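Local coordinates for protein rRNA adenine N-6-methyltransferase (Saccharopolyspora erythraea, PDB 6NVM) that dimethylates a single adenine of 23S rRNA, with S-adenosyl-L-methionine as methyl donor, and so lowers ribosomal affinity for macrolide, lincosamide and streptogramin B antibiotics, at residues V197-R202 against K210-I215; N51-R56 against R203-V208; G247-S252 against G273-A278; S236-C241 against E283-L288. All coordinates share one frame; numbering follows the deposited sequence.

Contact 1: V197-R202 against K210-I215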
loop_
_atom_site.group_PDB
_atom_site.type_symbol
_atom_site.label_atom_id
_atom_site.label_comp_id
_atom_site.label_asym_id
_atom_site.label_seq_id
_atom_site.Cartn_x
_atom_site.Cartn_y
_atom_site.Cartn_z
ATOM N N VAL A 197 2.279 6.605 7.707
ATOM C CA VAL A 197 1.482 7.518 8.520
ATOM C C VAL A 197 2.067 7.607 9.927
ATOM O O VAL A 197 2.465 8.688 10.372
ATOM C CB VAL A 197 0.003 7.096 8.543
ATOM C CG1 VAL A 197 -0.794 7.972 9.497
ATOM C CG2 VAL A 197 -0.583 7.181 7.139
ATOM N N GLU A 198 2.124 6.487 10.644
ATOM C CA GLU A 198 2.690 6.536 11.990
ATOM C C GLU A 198 2.958 5.126 12.499
ATOM O O GLU A 198 2.321 4.156 12.080
ATOM C CB GLU A 198 1.760 7.272 12.964
ATOM C CG GLU A 198 0.481 6.507 13.296
ATOM C CD GLU A 198 -0.415 7.251 14.279
ATOM O OE1 GLU A 198 -0.379 8.499 14.290
ATOM O OE2 GLU A 198 -1.147 6.582 15.044
ATOM N N LYS A 199 3.900 5.039 13.433
ATOM C CA LYS A 199 4.117 3.815 14.189
ATOM C C LYS A 199 2.983 3.601 15.186
ATOM O O LYS A 199 2.397 4.552 15.705
ATOM C CB LYS A 199 5.456 3.887 14.929
ATOM C CG LYS A 199 5.762 2.696 15.829
ATOM C CD LYS A 199 7.039 2.930 16.629
ATOM C CE LYS A 199 7.330 1.772 17.573
ATOM N NZ LYS A 199 8.487 2.052 18.465
ATOM N N VAL A 200 2.681 2.334 15.460
ATOM C CA VAL A 200 1.649 1.960 16.426
ATOM C C VAL A 200 2.284 0.996 17.420
ATOM O O VAL A 200 2.636 -0.133 17.057
ATOM C CB VAL A 200 0.423 1.324 15.756
ATOM C CG1 VAL A 200 -0.649 0.991 16.797
ATOM C CG2 VAL A 200 -0.144 2.251 14.697
ATOM N N ASP A 201 2.412 1.427 18.671
ATOM C CA ASP A 201 3.114 0.632 19.671
ATOM C C ASP A 201 2.351 -0.652 19.984
ATOM O O ASP A 201 1.115 -0.672 20.022
ATOM C CB ASP A 201 3.319 1.452 20.944
ATOM C CG ASP A 201 4.341 0.833 21.879
ATOM O OD1 ASP A 201 4.104 -0.290 22.374
ATOM O OD2 ASP A 201 5.392 1.466 22.105
ATOM N N ARG A 202 3.105 -1.732 20.211
ATOM C CA ARG A 202 2.508 -3.031 20.509
ATOM C C ARG A 202 1.544 -2.977 21.690
ATOM O O ARG A 202 0.545 -3.704 21.706
ATOM C CB ARG A 202 3.612 -4.056 20.789
ATOM C CG ARG A 202 4.532 -3.688 21.950
ATOM C CD ARG A 202 5.522 -4.804 22.265
ATOM N NE ARG A 202 6.540 -4.961 21.226
ATOM C CZ ARG A 202 7.789 -4.508 21.303
ATOM N NH1 ARG A 202 8.217 -3.858 22.378
ATOM N NH2 ARG A 202 8.626 -4.711 20.294
ATOM N N LYS A 210 4.556 -9.113 19.731
ATOM C CA LYS A 210 5.985 -9.034 20.010
ATOM C C LYS A 210 6.647 -7.825 19.364
ATOM O O LYS A 210 7.586 -7.263 19.940
ATOM C CB LYS A 210 6.691 -10.309 19.536
ATOM C CG LYS A 210 6.600 -10.569 18.033
ATOM C CD LYS A 210 7.418 -11.790 17.629
ATOM C CE LYS A 210 7.219 -12.147 16.163
ATOM N NZ LYS A 210 7.681 -11.068 15.246
ATOM N N VAL A 211 6.186 -7.412 18.184
ATOM C CA VAL A 211 6.761 -6.276 17.479
ATOM C C VAL A 211 5.697 -5.198 17.328
ATOM O O VAL A 211 4.499 -5.433 17.508
ATOM C CB VAL A 211 7.334 -6.664 16.100
ATOM C CG1 VAL A 211 8.621 -7.457 16.267
ATOM C CG2 VAL A 211 6.305 -7.447 15.291
ATOM N N ASP A 212 6.161 -3.999 16.993
ATOM C CA ASP A 212 5.283 -2.858 16.819
ATOM C C ASP A 212 4.657 -2.871 15.429
ATOM O O ASP A 212 5.098 -3.582 14.522
ATOM C CB ASP A 212 6.055 -1.561 17.034
ATOM C CG ASP A 212 6.623 -1.454 18.431
ATOM O OD1 ASP A 212 5.888 -1.755 19.396
ATOM O OD2 ASP A 212 7.808 -1.084 18.560
ATOM N N SER A 213 3.614 -2.069 15.272
ATOM C CA SER A 213 2.882 -1.978 14.019
ATOM C C SER A 213 3.001 -0.558 13.469
ATOM O O SER A 213 3.715 0.289 14.012
ATOM C CB SER A 213 1.420 -2.383 14.226
ATOM O OG SER A 213 1.309 -3.739 14.620
ATOM N N ALA A 214 2.272 -0.300 12.388
ATOM C CA ALA A 214 2.289 1.011 11.762
ATOM C C ALA A 214 1.033 1.151 10.920
ATOM O O ALA A 214 0.431 0.159 10.503
ATOM C CB ALA A 214 3.544 1.206 10.905
ATOM N N ILE A 215 0.637 2.397 10.690
ATOM C CA ILE A 215 -0.380 2.724 9.701
ATOM C C ILE A 215 0.336 3.177 8.442
ATOM O O ILE A 215 1.185 4.076 8.493
ATOM C CB ILE A 215 -1.339 3.815 10.203
ATOM C CG1 ILE A 215 -2.007 3.385 11.509
ATOM C CG2 ILE A 215 -2.394 4.111 9.140
ATOM C CD1 ILE A 215 -2.713 4.510 12.224
#
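Strands 197-200 and 213-215 run antiparallel, with axes 4.1 Å apart at 159°. Val200 and Ser213 form a hydrogen-bonded pair: Val200 N to Ser213 O is 2.7 Å and Ser213 N to Val200 O is 2.8 Å. Ile215 N bonds to Glu198 O at 2.8 Å. A classic bulge sets Val197 and Glu198 opposite the single Ile215. Val197 N reaches Ile215 O at 2.9 Å, and Glu198 N adds a weak bond to the same oxygen. These are the last two strands of the seven-stranded sheet of the class I methyltransferase fold. Strand 192-200 forms the sheet edge, and strand 213-220 sits between it and strand 159-167.

Ile215 CD1 lies beside the Glu198 side chain, while its CG1 meets Val200 CG2. Helix 56-65 covers this face. The carboxylate of Asp212 works at both oxygens. Asp212 CG stands beside the backbone N (chi1 -61°), which turns the group toward 197-202. Asp212 OD1 takes Arg202 N at 2.9 Å on its anti side. A salt bridge runs from Lys199 NZ to Asp212 OD2, 3.2 Å. The poorly ordered Arg202 guanidinium lays one face over Asp212 OD1, a long ion pair with no N-H aimed there.

Contact 2: N51-R56 against R203-V208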
loop_
_atom_site.group_PDB
_atom_site.type_symbol
_atom_site.label_atom_id
_atom_site.label_comp_id
_atom_site.label_asym_id
_atom_site.label_seq_id
_atom_site.Cartn_x
_atom_site.Cartn_y
_atom_site.Cartn_z
ATOM N N ASN A 51 -4.343 -10.113 17.000
ATOM C CA ASN A 51 -4.032 -8.831 17.625
ATOM C C ASN A 51 -5.117 -7.801 17.327
ATOM O O ASN A 51 -5.393 -7.495 16.167
ATOM C CB ASN A 51 -2.672 -8.319 17.152
ATOM C CG ASN A 51 -1.545 -9.262 17.504
ATOM O OD1 ASN A 51 -1.528 -9.851 18.586
ATOM N ND2 ASN A 51 -0.597 -9.419 16.588
ATOM N N PHE A 52 -5.720 -7.261 18.383
ATOM C CA PHE A 52 -6.868 -6.370 18.274
ATOM C C PHE A 52 -6.486 -5.001 18.814
ATOM O O PHE A 52 -6.167 -4.865 19.998
ATOM C CB PHE A 52 -8.068 -6.936 19.036
ATOM C CG PHE A 52 -8.503 -8.288 18.555
ATOM C CD1 PHE A 52 -7.796 -9.426 18.914
ATOM C CD2 PHE A 52 -9.614 -8.424 17.743
ATOM C CE1 PHE A 52 -8.189 -10.675 18.467
ATOM C CE2 PHE A 52 -10.016 -9.671 17.293
ATOM C CZ PHE A 52 -9.301 -10.796 17.657
ATOM N N LEU A 53 -6.521 -3.993 17.947
ATOM C CA LEU A 53 -6.221 -2.627 18.359
ATOM C C LEU A 53 -7.362 -2.082 19.212
ATOM O O LEU A 53 -8.517 -2.063 18.773
ATOM C CB LEU A 53 -5.996 -1.751 17.128
ATOM C CG LEU A 53 -5.664 -0.277 17.380
ATOM C CD1 LEU A 53 -4.335 -0.127 18.113
ATOM C CD2 LEU A 53 -5.641 0.495 16.069
ATOM N N ARG A 54 -7.041 -1.632 20.428
ATOM C CA ARG A 54 -8.039 -1.103 21.348
ATOM C C ARG A 54 -7.919 0.394 21.593
ATOM O O ARG A 54 -8.864 0.993 22.109
ATOM C CB ARG A 54 -7.948 -1.827 22.700
ATOM C CG ARG A 54 -8.151 -3.336 22.616
ATOM C CD ARG A 54 -9.605 -3.693 22.353
ATOM N NE ARG A 54 -10.464 -3.274 23.457
ATOM C CZ ARG A 54 -11.784 -3.429 23.488
ATOM N NH1 ARG A 54 -12.426 -3.994 22.475
ATOM N NH2 ARG A 54 -12.469 -3.011 24.538
ATOM N N ASP A 55 -6.790 1.007 21.238
ATOM C CA ASP A 55 -6.556 2.416 21.530
ATOM C C ASP A 55 -7.495 3.279 20.695
ATOM O O ASP A 55 -7.457 3.239 19.461
ATOM C CB ASP A 55 -5.096 2.763 21.242
ATOM C CG ASP A 55 -4.754 4.203 21.574
ATOM O OD1 ASP A 55 -4.745 4.562 22.771
ATOM O OD2 ASP A 55 -4.478 4.975 20.630
ATOM N N ARG A 56 -8.339 4.061 21.370
ATOM C CA ARG A 56 -9.351 4.829 20.654
ATOM C C ARG A 56 -8.718 5.908 19.788
ATOM O O ARG A 56 -9.213 6.203 18.692
ATOM C CB ARG A 56 -10.341 5.443 21.647
ATOM C CG ARG A 56 -11.197 4.408 22.392
ATOM C CD ARG A 56 -12.184 5.066 23.356
ATOM N NE ARG A 56 -12.996 6.075 22.681
ATOM C CZ ARG A 56 -14.088 5.813 21.965
ATOM N NH1 ARG A 56 -14.530 4.564 21.829
ATOM N NH2 ARG A 56 -14.741 6.808 21.381
ATOM N N ARG A 203 1.819 -2.136 22.690
ATOM C CA ARG A 203 0.991 -2.128 23.892
ATOM C C ARG A 203 -0.420 -1.609 23.643
ATOM O O ARG A 203 -1.267 -1.724 24.536
ATOM C CB ARG A 203 1.654 -1.298 24.994
ATOM C CG ARG A 203 1.798 0.183 24.690
ATOM C CD ARG A 203 2.101 0.966 25.957
ATOM N NE ARG A 203 3.250 0.423 26.679
ATOM C CZ ARG A 203 3.664 0.859 27.865
ATOM N NH1 ARG A 203 3.026 1.848 28.476
ATOM N NH2 ARG A 203 4.718 0.301 28.443
ATOM N N LEU A 204 -0.697 -1.053 22.465
ATOM C CA LEU A 204 -2.036 -0.578 22.145
ATOM C C LEU A 204 -2.950 -1.683 21.632
ATOM O O LEU A 204 -4.123 -1.412 21.348
ATOM C CB LEU A 204 -1.957 0.551 21.112
ATOM C CG LEU A 204 -1.122 1.768 21.518
ATOM C CD1 LEU A 204 -1.167 2.832 20.435
ATOM C CD2 LEU A 204 -1.577 2.346 22.857
ATOM N N PHE A 205 -2.452 -2.910 21.513
ATOM C CA PHE A 205 -3.231 -4.043 21.039
ATOM C C PHE A 205 -3.565 -4.972 22.200
ATOM O O PHE A 205 -3.030 -4.850 23.305
ATOM C CB PHE A 205 -2.467 -4.818 19.956
ATOM C CG PHE A 205 -2.197 -4.026 18.703
ATOM C CD1 PHE A 205 -1.122 -3.153 18.637
ATOM C CD2 PHE A 205 -3.000 -4.180 17.581
ATOM C CE1 PHE A 205 -0.864 -2.433 17.482
ATOM C CE2 PHE A 205 -2.749 -3.463 16.426
ATOM C CZ PHE A 205 -1.679 -2.586 16.374
ATOM N N LYS A 206 -4.463 -5.919 21.929
ATOM C CA LYS A 206 -4.798 -6.974 22.878
ATOM C C LYS A 206 -5.158 -8.251 22.126
ATOM O O LYS A 206 -6.115 -8.263 21.341
ATOM C CB LYS A 206 -5.949 -6.548 23.790
ATOM C CG LYS A 206 -6.316 -7.592 24.834
ATOM C CD LYS A 206 -7.480 -7.138 25.695
ATOM C CE LYS A 206 -7.858 -8.204 26.710
ATOM N NZ LYS A 206 -9.013 -7.784 27.550
ATOM N N PRO A 207 -4.412 -9.346 22.327
ATOM C CA PRO A 207 -3.246 -9.371 23.217
ATOM C C PRO A 207 -2.080 -8.563 22.659
ATOM O O PRO A 207 -2.082 -8.221 21.478
ATOM C CB PRO A 207 -2.897 -10.859 23.289
ATOM C CG PRO A 207 -3.391 -11.417 21.999
ATOM C CD PRO A 207 -4.645 -10.652 21.685
ATOM N N VAL A 208 -1.103 -8.266 23.506
ATOM C CA VAL A 208 0.058 -7.475 23.077
ATOM C C VAL A 208 0.946 -8.339 22.188
ATOM O O VAL A 208 1.339 -9.442 22.601
ATOM C CB VAL A 208 0.829 -6.963 24.297
ATOM C CG1 VAL A 208 2.045 -6.144 23.868
ATOM C CG2 VAL A 208 -0.085 -6.136 25.194
#
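Leu53 and Phe205 form the tight part of this contact. They are a non-hydrogen-bonded antiparallel pair, with CA atoms 4.3 Å apart. With CG anti to the backbone N (chi1 -180°), Leu53 carries CD1 over the centre of one ring face, 4.0 Å from the Phe205 centroid, a CH-pi contact. Leu53 CB rests on Phe205 CE2 at 3.7 Å. Leu204 CB meets Leu53 CD1 and also packs beside Asp55 CB. Past the two bridges, Arg54 N makes a nearly straight bond to Leu204 O, 3.1 Å. Val200 and helix 56-65 extend this packing. The Asp55 carboxylate caps that helix and bonds to Thr58.

The other face is looser and faces solvent. The side chains of the hydrogen-bonded pair Phe52 and Lys206 lie on this face. Between the strands, Lys206 N to Phe52 O is 2.8 Å and Phe52 N to Lys206 O is 3.1 Å. The Phe52 ring meets Pro207 CD, after a cis peptide, only at its edge. The extended Lys206 chain leads away, and its CB brushes Arg54 CG.

Asn51 and Leu53 are predicted to bind S-adenosyl-L-methionine. The two-strand pairing is thus consistent with one wall of the cofactor pocket in this rRNA adenine dimethylase family.

Contact 3: G247-S252 against G273-A278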
loop_
_atom_site.group_PDB
_atom_site.type_symbol
_atom_site.label_atom_id
_atom_site.label_comp_id
_atom_site.label_asym_id
_atom_site.label_seq_id
_atom_site.Cartn_x
_atom_site.Cartn_y
_atom_site.Cartn_z
ATOM N N GLY A 247 26.954 -6.060 -11.525
ATOM C CA GLY A 247 27.565 -5.641 -10.280
ATOM C C GLY A 247 26.995 -4.354 -9.720
ATOM O O GLY A 247 26.750 -4.250 -8.514
ATOM N N ASN A 248 26.778 -3.363 -10.584
ATOM C CA ASN A 248 26.300 -2.053 -10.167
ATOM C C ASN A 248 25.169 -1.603 -11.083
ATOM O O ASN A 248 24.936 -2.172 -12.155
ATOM C CB ASN A 248 27.439 -1.024 -10.173
ATOM C CG ASN A 248 28.276 -1.091 -11.431
ATOM O OD1 ASN A 248 27.928 -0.506 -12.453
ATOM N ND2 ASN A 248 29.390 -1.817 -11.365
ATOM N N ILE A 249 24.459 -0.562 -10.648
ATOM C CA ILE A 249 23.337 -0.063 -11.436
ATOM C C ILE A 249 23.810 0.376 -12.816
ATOM O O ILE A 249 23.128 0.147 -13.821
ATOM C CB ILE A 249 22.612 1.074 -10.691
ATOM C CG1 ILE A 249 21.377 1.506 -11.484
ATOM C CG2 ILE A 249 23.541 2.270 -10.465
ATOM C CD1 ILE A 249 20.473 2.454 -10.743
ATOM N N GLN A 250 24.987 0.996 -12.896
ATOM C CA GLN A 250 25.498 1.406 -14.199
ATOM C C GLN A 250 25.706 0.201 -15.107
ATOM O O GLN A 250 25.336 0.231 -16.287
ATOM C CB GLN A 250 26.802 2.184 -14.037
ATOM C CG GLN A 250 27.381 2.680 -15.355
ATOM C CD GLN A 250 28.336 3.844 -15.172
ATOM O OE1 GLN A 250 29.070 3.908 -14.187
ATOM N NE2 GLN A 250 28.320 4.781 -16.117
ATOM N N ALA A 251 26.289 -0.875 -14.571
ATOM C CA ALA A 251 26.542 -2.062 -15.381
ATOM C C ALA A 251 25.237 -2.686 -15.859
ATOM O O ALA A 251 25.138 -3.133 -17.008
ATOM C CB ALA A 251 27.359 -3.074 -14.580
ATOM N N SER A 252 24.223 -2.719 -14.993
ATOM C CA SER A 252 22.922 -3.245 -15.392
ATOM C C SER A 252 22.336 -2.431 -16.539
ATOM O O SER A 252 21.882 -2.987 -17.546
ATOM C CB SER A 252 21.974 -3.247 -14.195
ATOM O OG SER A 252 22.562 -3.906 -13.090
ATOM N N GLY A 273 26.931 5.819 -10.268
ATOM C CA GLY A 273 27.017 4.589 -11.034
ATOM C C GLY A 273 27.143 3.344 -10.181
ATOM O O GLY A 273 26.806 2.249 -10.646
ATOM N N GLY A 274 27.610 3.483 -8.944
ATOM C CA GLY A 274 27.747 2.344 -8.056
ATOM C C GLY A 274 26.706 2.317 -6.958
ATOM O O GLY A 274 26.868 1.609 -5.962
ATOM N N ALA A 275 25.622 3.069 -7.140
ATOM C CA ALA A 275 24.619 3.214 -6.094
ATOM C C ALA A 275 24.006 1.869 -5.719
ATOM O O ALA A 275 23.825 0.982 -6.557
ATOM C CB ALA A 275 23.519 4.170 -6.545
ATOM N N VAL A 276 23.679 1.733 -4.435
ATOM C CA VAL A 276 22.902 0.590 -3.968
ATOM C C VAL A 276 21.474 0.755 -4.472
ATOM O O VAL A 276 20.800 1.739 -4.150
ATOM C CB VAL A 276 22.942 0.478 -2.438
ATOM C CG1 VAL A 276 22.263 -0.806 -1.984
ATOM C CG2 VAL A 276 24.379 0.541 -1.923
ATOM N N VAL A 277 21.014 -0.210 -5.269
ATOM C CA VAL A 277 19.747 -0.068 -5.983
ATOM C C VAL A 277 18.611 0.233 -5.015
ATOM O O VAL A 277 17.764 1.094 -5.280
ATOM C CB VAL A 277 19.473 -1.334 -6.814
ATOM C CG1 VAL A 277 18.109 -1.274 -7.484
ATOM C CG2 VAL A 277 20.561 -1.508 -7.860
ATOM N N ALA A 278 18.584 -0.453 -3.872
ATOM C CA ALA A 278 17.488 -0.306 -2.923
ATOM C C ALA A 278 17.436 1.069 -2.268
ATOM O O ALA A 278 16.423 1.388 -1.636
ATOM C CB ALA A 278 17.591 -1.384 -1.841
#
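The Asn248 carboxamide has Gly273 O obliquely off one side of its plane, and Ala251 N is displaced to the other side. Asn248 OD1 and Gly273 O are both acceptors and do not bond; Asn248 OD1 takes Ala251 N at 2.7 Å, the donor above the amide plane. Asn248 CB touches Gly273 O at 3.4 Å. At the second amide, Gln250 OE1 comes to 3.8 Å from Gly273 CA. With no side chain, Gly273 can lie this close to Gln250. Gln250 N meets Gly273 O in the carbonyl plane, on a lone pair, at 3.2 Å and with an N-H...O angle of 159°.

Asn248 is the N-cap residue of helix 249-254. Its CG lies between the backbone N and the carbonyl carbon (chi1 46°), which curls OD1 back over the first turn. The cap satisfies Ala251 N. Gly273 O, from the loop between helices 259-269 and 282-292, satisfies Gln250 N. The loop therefore acts as a second acceptor at the helix start. The partial positive charge expected at that end would probably strengthen both bonds. The contact ties two parts of the small helical domain that follows the methyltransferase core in this family.

Ile249 covers the side nearer the domain interior. Ile249 CG2 touches Gly273 O at 3.3 Å and approaches Ala275 CB at 4.4 Å. Ile249 CB meets Val277 CG2 at 4.3 Å. Trp285 packs against both Ile249 and Val277, and Cys241 also touches Ile249. The Gln250 side chain rests on Val262 and Leu266 of helix 259-269.

Contact 4: S236-C241 against E283-L288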
loop_
_atom_site.group_PDB
_atom_site.type_symbol
_atom_site.label_atom_id
_atom_site.label_comp_id
_atom_site.label_asym_id
_atom_site.label_seq_id
_atom_site.Cartn_x
_atom_site.Cartn_y
_atom_site.Cartn_z
ATOM N N SER A 236 10.330 -2.124 -17.236
ATOM C CA SER A 236 11.445 -2.943 -17.697
ATOM C C SER A 236 12.774 -2.426 -17.155
ATOM O O SER A 236 13.657 -3.217 -16.804
ATOM C CB SER A 236 11.463 -2.982 -19.224
ATOM O OG SER A 236 12.558 -3.739 -19.700
ATOM N N MET A 237 12.936 -1.103 -17.082
ATOM C CA MET A 237 14.166 -0.533 -16.540
ATOM C C MET A 237 14.326 -0.871 -15.062
ATOM O O MET A 237 15.424 -1.222 -14.615
ATOM C CB MET A 237 14.174 0.984 -16.739
ATOM C CG MET A 237 15.366 1.711 -16.099
ATOM S SD MET A 237 15.042 3.453 -15.770
ATOM C CE MET A 237 13.834 3.339 -14.443
ATOM N N VAL A 238 13.250 -0.744 -14.284
ATOM C CA VAL A 238 13.322 -1.039 -12.856
ATOM C C VAL A 238 13.642 -2.510 -12.640
ATOM O O VAL A 238 14.517 -2.860 -11.839
ATOM C CB VAL A 238 12.011 -0.631 -12.161
ATOM C CG1 VAL A 238 12.020 -1.061 -10.702
ATOM C CG2 VAL A 238 11.816 0.881 -12.262
ATOM N N GLU A 239 12.939 -3.392 -13.356
ATOM C CA GLU A 239 13.237 -4.820 -13.289
ATOM C C GLU A 239 14.710 -5.082 -13.571
ATOM O O GLU A 239 15.388 -5.782 -12.813
ATOM C CB GLU A 239 12.366 -5.586 -14.287
ATOM C CG GLU A 239 10.892 -5.644 -13.928
ATOM C CD GLU A 239 10.590 -6.647 -12.827
ATOM O OE1 GLU A 239 11.539 -7.131 -12.172
ATOM O OE2 GLU A 239 9.397 -6.955 -12.622
ATOM N N LEU A 240 15.218 -4.514 -14.666
ATOM C CA LEU A 240 16.600 -4.748 -15.066
ATOM C C LEU A 240 17.577 -4.385 -13.954
ATOM O O LEU A 240 18.534 -5.122 -13.692
ATOM C CB LEU A 240 16.908 -3.944 -16.331
ATOM C CG LEU A 240 18.365 -3.892 -16.785
ATOM C CD1 LEU A 240 18.892 -5.290 -17.068
ATOM C CD2 LEU A 240 18.484 -3.001 -18.013
ATOM N N CYS A 241 17.355 -3.253 -13.290
ATOM C CA CYS A 241 18.313 -2.775 -12.300
ATOM C C CYS A 241 18.230 -3.546 -10.989
ATOM O O CYS A 241 19.246 -3.691 -10.302
ATOM C CB CYS A 241 18.096 -1.284 -12.037
ATOM S SG CYS A 241 18.506 -0.225 -13.441
ATOM N N GLU A 283 11.730 9.372 -6.898
ATOM C CA GLU A 283 11.886 10.544 -7.748
ATOM C C GLU A 283 13.143 10.436 -8.604
ATOM O O GLU A 283 13.182 10.966 -9.716
ATOM C CB GLU A 283 11.908 11.821 -6.905
ATOM C CG GLU A 283 12.954 11.844 -5.803
ATOM C CD GLU A 283 12.431 11.309 -4.479
ATOM O OE1 GLU A 283 11.414 10.570 -4.476
ATOM O OE2 GLU A 283 13.044 11.636 -3.437
ATOM N N GLN A 284 14.167 9.743 -8.105
ATOM C CA GLN A 284 15.374 9.518 -8.898
ATOM C C GLN A 284 15.127 8.500 -10.007
ATOM O O GLN A 284 15.613 8.670 -11.129
ATOM C CB GLN A 284 16.513 9.076 -7.983
ATOM C CG GLN A 284 16.958 10.190 -7.046
ATOM C CD GLN A 284 17.989 9.747 -6.039
ATOM O OE1 GLN A 284 17.773 8.797 -5.293
ATOM N NE2 GLN A 284 19.124 10.437 -6.011
ATOM N N TRP A 285 14.364 7.441 -9.720
ATOM C CA TRP A 285 14.027 6.473 -10.758
ATOM C C TRP A 285 13.277 7.133 -11.910
ATOM O O TRP A 285 13.525 6.823 -13.082
ATOM C CB TRP A 285 13.187 5.340 -10.169
ATOM C CG TRP A 285 13.945 4.360 -9.322
ATOM C CD1 TRP A 285 13.816 4.170 -7.977
ATOM C CD2 TRP A 285 14.928 3.416 -9.766
ATOM N NE1 TRP A 285 14.659 3.173 -7.556
ATOM C CE2 TRP A 285 15.356 2.695 -8.634
ATOM C CE3 TRP A 285 15.494 3.118 -11.008
ATOM C CZ2 TRP A 285 16.326 1.697 -8.706
ATOM C CZ3 TRP A 285 16.457 2.121 -11.077
ATOM C CH2 TRP A 285 16.861 1.425 -9.932
ATOM N N LEU A 286 12.346 8.038 -11.596
ATOM C CA LEU A 286 11.603 8.735 -12.645
ATOM C C LEU A 286 12.528 9.598 -13.497
ATOM O O LEU A 286 12.429 9.608 -14.729
ATOM C CB LEU A 286 10.509 9.600 -12.025
ATOM C CG LEU A 286 9.357 8.883 -11.331
ATOM C CD1 LEU A 286 8.470 9.908 -10.613
ATOM C CD2 LEU A 286 8.570 8.093 -12.346
ATOM N N ARG A 287 13.420 10.349 -12.854
ATOM C CA ARG A 287 14.365 11.173 -13.602
ATOM C C ARG A 287 15.307 10.311 -14.435
ATOM O O ARG A 287 15.615 10.645 -15.584
ATOM C CB ARG A 287 15.162 12.058 -12.643
ATOM C CG ARG A 287 14.384 13.265 -12.118
ATOM C CD ARG A 287 15.328 14.418 -11.767
ATOM N NE ARG A 287 16.302 14.031 -10.750
ATOM C CZ ARG A 287 16.063 14.036 -9.443
ATOM N NH1 ARG A 287 14.877 14.412 -8.979
ATOM N NH2 ARG A 287 17.010 13.662 -8.596
ATOM N N LEU A 288 15.777 9.202 -13.865
ATOM C CA LEU A 288 16.631 8.283 -14.609
ATOM C C LEU A 288 15.937 7.812 -15.881
ATOM O O LEU A 288 16.530 7.811 -16.966
ATOM C CB LEU A 288 17.006 7.095 -13.719
ATOM C CG LEU A 288 18.054 6.101 -14.225
ATOM C CD1 LEU A 288 19.436 6.748 -14.245
ATOM C CD2 LEU A 288 18.054 4.845 -13.351
#
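Trp285 CG and Cys241 SG both stand beside the backbone N of their own residue, with chi1 -74° for Trp285 and -68° for Cys241. The first torsion sends the indole out from helix 283-288 toward helix 236-241. The second lays the thiol along the rim of the indole. Cys241 CB touches Trp285 CH2 at 3.6 Å, near the ring plane. Cys241 SG lies at the edge too, 3.9 Å from Trp285 CZ3, a sulfur-aromatic contact made through the rim and not over a face.

Val238 CG2 comes obliquely to Trp285 CE3, at 4.5 Å. Met237 has two deposited conformers, so its details are less certain. In one of them Met237 CE lies 3.8 Å from Trp285 CE3 and Met237 SD lies 4.1 Å from Leu288 CD2.

No hydrogen bond links the two segments. The helix axes stay 11.2 Å apart and cross at 114°. Large side chains therefore bridge the gap, and Trp285 gives the largest share. Val186 of helix 183-188 also packs on the indole. Trp285 NE1 makes a weak hydrogen bond to Val280 O. Leu288 turns partly to helix 259-269, where it meets Ala265, Leu266 and Ala269. All five touching residues are buried. This is apolar helix-helix packing in the core of the C-terminal helical domain of an rRNA adenine dimethylase.

Overall arrangement
The four contacts form two pairs. Contacts 1 and 2 have centres 10 Å apart and share packing: Val200 CG1 meets Phe205 CE1 at 3.5 Å and Leu53 CD1 at 4.1 Å. Strand 205-206 lies in the connection between the two strands of contact 1. Contact 2 holds Asn51 and Leu53 of the predicted S-adenosyl-L-methionine site, and contact 1 packs against it through Val200. The Phe205 and Ala140 side chains lie about 6 Å apart. Contacts 3 and 4 have centres 11 Å apart and meet where Ile249 CD1 touches Trp285 CH2 at 3.8 Å. They lie away from the annotated sites. The centres of contacts 2 and 4 are 40 Å apart, on opposite sides of the chain's centre.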